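Local atomic coordinates of putative glucoamylase (PDB entry 4GL3), a protein that is a putative glucoamylase and probably hydrolyses glycosidic bonds in carbohydrate substrates. Residues A[128-138]-A[155-164]. Residues are numbered along the deposited sequence; the frame is centred on the assembly and turned at random.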
# COMPACT_ATOMS: atom_id res chain seq x y z
N ALA A 128 4.59 -1.70 -9.07
CA ALA A 128 5.54 -1.93 -7.97
C ALA A 128 4.80 -2.49 -6.73
O ALA A 128 5.31 -3.37 -6.06
CB ALA A 128 6.31 -0.65 -7.62
N PHE A 129 3.61 -1.98 -6.44
CA PHE A 129 2.83 -2.48 -5.33
C PHE A 129 2.38 -3.92 -5.60
O PHE A 129 2.38 -4.79 -4.68
CB PHE A 129 1.66 -1.57 -5.01
CG PHE A 129 2.04 -0.18 -4.61
CD1 PHE A 129 3.21 0.08 -3.87
CD2 PHE A 129 1.21 0.88 -4.92
CE1 PHE A 129 3.54 1.40 -3.46
CE2 PHE A 129 1.54 2.19 -4.55
CZ PHE A 129 2.71 2.44 -3.85
N MSE A 130 2.07 -4.22 -6.86
CA MSE A 130 1.78 -5.62 -7.24
C MSE A 130 3.02 -6.50 -7.00
O MSE A 130 2.91 -7.58 -6.42
CB MSE A 130 1.23 -5.76 -8.67
CG MSE A 130 1.14 -7.22 -9.13
SE MSE A 130 -0.15 -8.23 -8.11
CE MSE A 130 -1.72 -7.41 -8.80
N PHE A 131 4.21 -6.06 -7.44
CA PHE A 131 5.44 -6.85 -7.25
C PHE A 131 5.80 -6.97 -5.77
O PHE A 131 6.35 -7.96 -5.35
CB PHE A 131 6.60 -6.32 -8.10
CG PHE A 131 6.53 -6.77 -9.55
CD1 PHE A 131 6.65 -8.09 -9.86
CD2 PHE A 131 6.24 -5.89 -10.57
CE1 PHE A 131 6.51 -8.56 -11.16
CE2 PHE A 131 6.14 -6.32 -11.88
CZ PHE A 131 6.26 -7.67 -12.17
N GLU A 132 5.51 -5.95 -4.99
CA GLU A 132 5.71 -6.04 -3.52
C GLU A 132 4.97 -7.27 -2.97
O GLU A 132 5.54 -8.17 -2.34
CB GLU A 132 5.29 -4.71 -2.86
CG GLU A 132 5.55 -4.63 -1.35
CD GLU A 132 5.08 -3.30 -0.77
OE1 GLU A 132 4.46 -2.46 -1.48
OE2 GLU A 132 5.33 -3.07 0.42
N GLY A 133 3.70 -7.39 -3.31
CA GLY A 133 2.97 -8.59 -2.99
C GLY A 133 3.44 -9.89 -3.64
O GLY A 133 3.52 -10.90 -2.98
N LEU A 134 3.74 -9.87 -4.94
CA LEU A 134 4.13 -11.10 -5.64
C LEU A 134 5.46 -11.61 -5.11
O LEU A 134 5.65 -12.83 -5.00
CB LEU A 134 4.14 -10.96 -7.16
CG LEU A 134 2.81 -10.68 -7.91
CD1 LEU A 134 3.09 -10.53 -9.43
CD2 LEU A 134 1.75 -11.77 -7.64
N LEU A 135 6.37 -10.72 -4.71
CA LEU A 135 7.66 -11.25 -4.22
C LEU A 135 7.50 -11.91 -2.82
O LEU A 135 8.14 -12.92 -2.55
CB LEU A 135 8.78 -10.21 -4.28
CG LEU A 135 9.23 -9.75 -5.67
CD1 LEU A 135 10.44 -8.83 -5.50
CD2 LEU A 135 9.60 -10.91 -6.58
N ALA A 136 6.63 -11.34 -1.97
CA ALA A 136 6.21 -11.97 -0.72
C ALA A 136 5.59 -13.33 -1.02
O ALA A 136 5.96 -14.33 -0.41
CB ALA A 136 5.24 -11.08 0.07
N ALA A 137 4.68 -13.40 -1.98
CA ALA A 137 4.03 -14.69 -2.33
C ALA A 137 5.05 -15.72 -2.83
O ALA A 137 4.99 -16.88 -2.45
CB ALA A 137 2.90 -14.48 -3.34
N HIS A 138 6.01 -15.29 -3.66
CA HIS A 138 7.11 -16.16 -4.10
C HIS A 138 7.86 -16.81 -2.91
O HIS A 138 8.23 -17.95 -2.96
CB HIS A 138 8.12 -15.38 -4.99
CG HIS A 138 9.18 -16.23 -5.59
ND1 HIS A 138 10.35 -16.54 -4.93
CD2 HIS A 138 9.27 -16.84 -6.80
CE1 HIS A 138 11.09 -17.34 -5.68
NE2 HIS A 138 10.46 -17.54 -6.83
N ILE A 155 5.70 -16.20 -11.09
CA ILE A 155 6.08 -14.94 -10.44
C ILE A 155 7.53 -14.60 -10.83
O ILE A 155 7.83 -13.46 -11.11
CB ILE A 155 5.94 -14.99 -8.89
CG1 ILE A 155 4.45 -14.96 -8.50
CG2 ILE A 155 6.71 -13.85 -8.24
CD1 ILE A 155 4.14 -15.21 -7.03
N ASN A 156 8.42 -15.59 -10.85
CA ASN A 156 9.81 -15.28 -11.13
C ASN A 156 9.95 -14.72 -12.56
O ASN A 156 10.71 -13.82 -12.78
CB ASN A 156 10.72 -16.49 -10.97
CG ASN A 156 12.20 -16.07 -10.93
OD1 ASN A 156 12.65 -15.28 -10.07
ND2 ASN A 156 12.94 -16.58 -11.85
N ASN A 157 9.22 -15.30 -13.51
CA ASN A 157 9.22 -14.82 -14.88
C ASN A 157 8.64 -13.40 -15.02
O ASN A 157 9.22 -12.54 -15.71
CB ASN A 157 8.47 -15.81 -15.78
CG ASN A 157 8.46 -15.40 -17.21
OD1 ASN A 157 7.43 -14.93 -17.71
ND2 ASN A 157 9.60 -15.51 -17.88
N LEU A 158 7.51 -13.12 -14.36
CA LEU A 158 6.97 -11.75 -14.29
C LEU A 158 7.98 -10.79 -13.71
O LEU A 158 8.22 -9.68 -14.25
CB LEU A 158 5.68 -11.70 -13.46
CG LEU A 158 4.44 -12.31 -14.09
CD1 LEU A 158 3.29 -12.23 -13.09
CD2 LEU A 158 4.09 -11.57 -15.38
N TRP A 159 8.60 -11.19 -12.60
CA TRP A 159 9.61 -10.33 -11.97
C TRP A 159 10.79 -10.07 -12.93
O TRP A 159 11.21 -8.93 -13.05
CB TRP A 159 10.07 -10.98 -10.67
CG TRP A 159 11.29 -10.40 -10.02
CD1 TRP A 159 12.42 -11.09 -9.65
CD2 TRP A 159 11.49 -9.06 -9.55
NE1 TRP A 159 13.31 -10.25 -9.02
CE2 TRP A 159 12.76 -9.00 -8.95
CE3 TRP A 159 10.73 -7.89 -9.62
CZ2 TRP A 159 13.29 -7.83 -8.44
CZ3 TRP A 159 11.26 -6.72 -9.09
CH2 TRP A 159 12.54 -6.70 -8.52
N ARG A 160 11.30 -11.11 -13.60
CA ARG A 160 12.41 -10.91 -14.53
C ARG A 160 12.01 -10.07 -15.79
O ARG A 160 12.86 -9.39 -16.35
CB ARG A 160 13.04 -12.23 -14.96
CG ARG A 160 13.76 -12.97 -13.81
CD ARG A 160 14.19 -14.36 -14.26
NE ARG A 160 15.23 -14.20 -15.26
CZ ARG A 160 16.50 -13.91 -14.99
NH1 ARG A 160 16.93 -13.77 -13.74
NH2 ARG A 160 17.34 -13.76 -15.99
N GLN A 161 10.73 -10.03 -16.12
CA GLN A 161 10.26 -9.28 -17.30
C GLN A 161 9.93 -7.80 -17.01
O GLN A 161 9.65 -7.05 -17.97
CB GLN A 161 9.07 -10.00 -17.94
CG GLN A 161 9.38 -11.31 -18.62
CD GLN A 161 8.15 -11.88 -19.40
OE1 GLN A 161 6.99 -11.63 -19.07
NE2 GLN A 161 8.42 -12.63 -20.45
N ALA A 162 9.98 -7.37 -15.74
CA ALA A 162 9.59 -6.01 -15.37
C ALA A 162 10.77 -5.08 -15.68
O ALA A 162 11.79 -5.16 -15.01
CB ALA A 162 9.20 -5.89 -13.91
N GLU A 163 10.60 -4.19 -16.68
CA GLU A 163 11.72 -3.37 -17.23
C GLU A 163 11.88 -2.03 -16.51
O GLU A 163 11.65 -0.95 -17.09
CB GLU A 163 11.54 -3.14 -18.73
CG GLU A 163 11.59 -4.39 -19.61
CD GLU A 163 11.06 -4.09 -21.01
OE1 GLU A 163 11.49 -3.06 -21.61
OE2 GLU A 163 10.17 -4.83 -21.47
N TRP A 164 12.29 -2.09 -15.25
CA TRP A 164 12.40 -0.86 -14.43
C TRP A 164 13.23 0.23 -15.14
O TRP A 164 12.81 1.40 -15.19
CB TRP A 164 12.99 -1.19 -13.04
CG TRP A 164 12.20 -2.26 -12.36
CD1 TRP A 164 12.52 -3.57 -12.26
CD2 TRP A 164 10.93 -2.11 -11.72
NE1 TRP A 164 11.52 -4.27 -11.64
CE2 TRP A 164 10.53 -3.39 -11.28
CE3 TRP A 164 10.08 -1.01 -11.50
CZ2 TRP A 164 9.30 -3.61 -10.64
CZ3 TRP A 164 8.86 -1.22 -10.87
CH2 TRP A 164 8.47 -2.52 -10.45
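Phe131 of helix 124-140 rests its ring on the Leu158-Trp159 backbone, with CZ 3.5 Å from Leu158 O. Its CB bond is directed toward segment 155-164, and CG, anti to the carbonyl carbon, carries the ring onto that backbone. Ala162 and Trp164 lie around it: CE2 is 3.7 Å from Ala162 CB, and CD2 touches Trp164 CZ2. The Phe131 plane is inclined 71° to the six-membered ring of Trp164, and with Trp159 the three rings form an aromatic cluster. Leu135 meets Trp159 differently: CD1 stands 4.0 Å from the centroid of the six-membered ring, only 2° off its normal, a CH-pi contact. Farther along, Ile155 inserts between Leu134, Ala137 and His138, its CG2 3.9 Å from His138 CB. Val86 of helix 75-90 also touches Leu134 and Ile155. With alanine replacing Phe131, a gap would probably open beside Trp159 and Trp164 and over the Leu158-Trp159 backbone, and the Ala162 methyl would lose its ring contacts. The segment axes approach to 10.2 Å and run roughly antiparallel at 142°; the consecutive helices form a helical hairpin, consistent with the (alpha/alpha)6 arrangement of six-hairpin glycosidases. Apolar, aromatic and CH-pi side-chain contacts bury 574 Å², while polar Trp159 NE1 is hydrogen-bonded outside the pair, to Asp405 OD2.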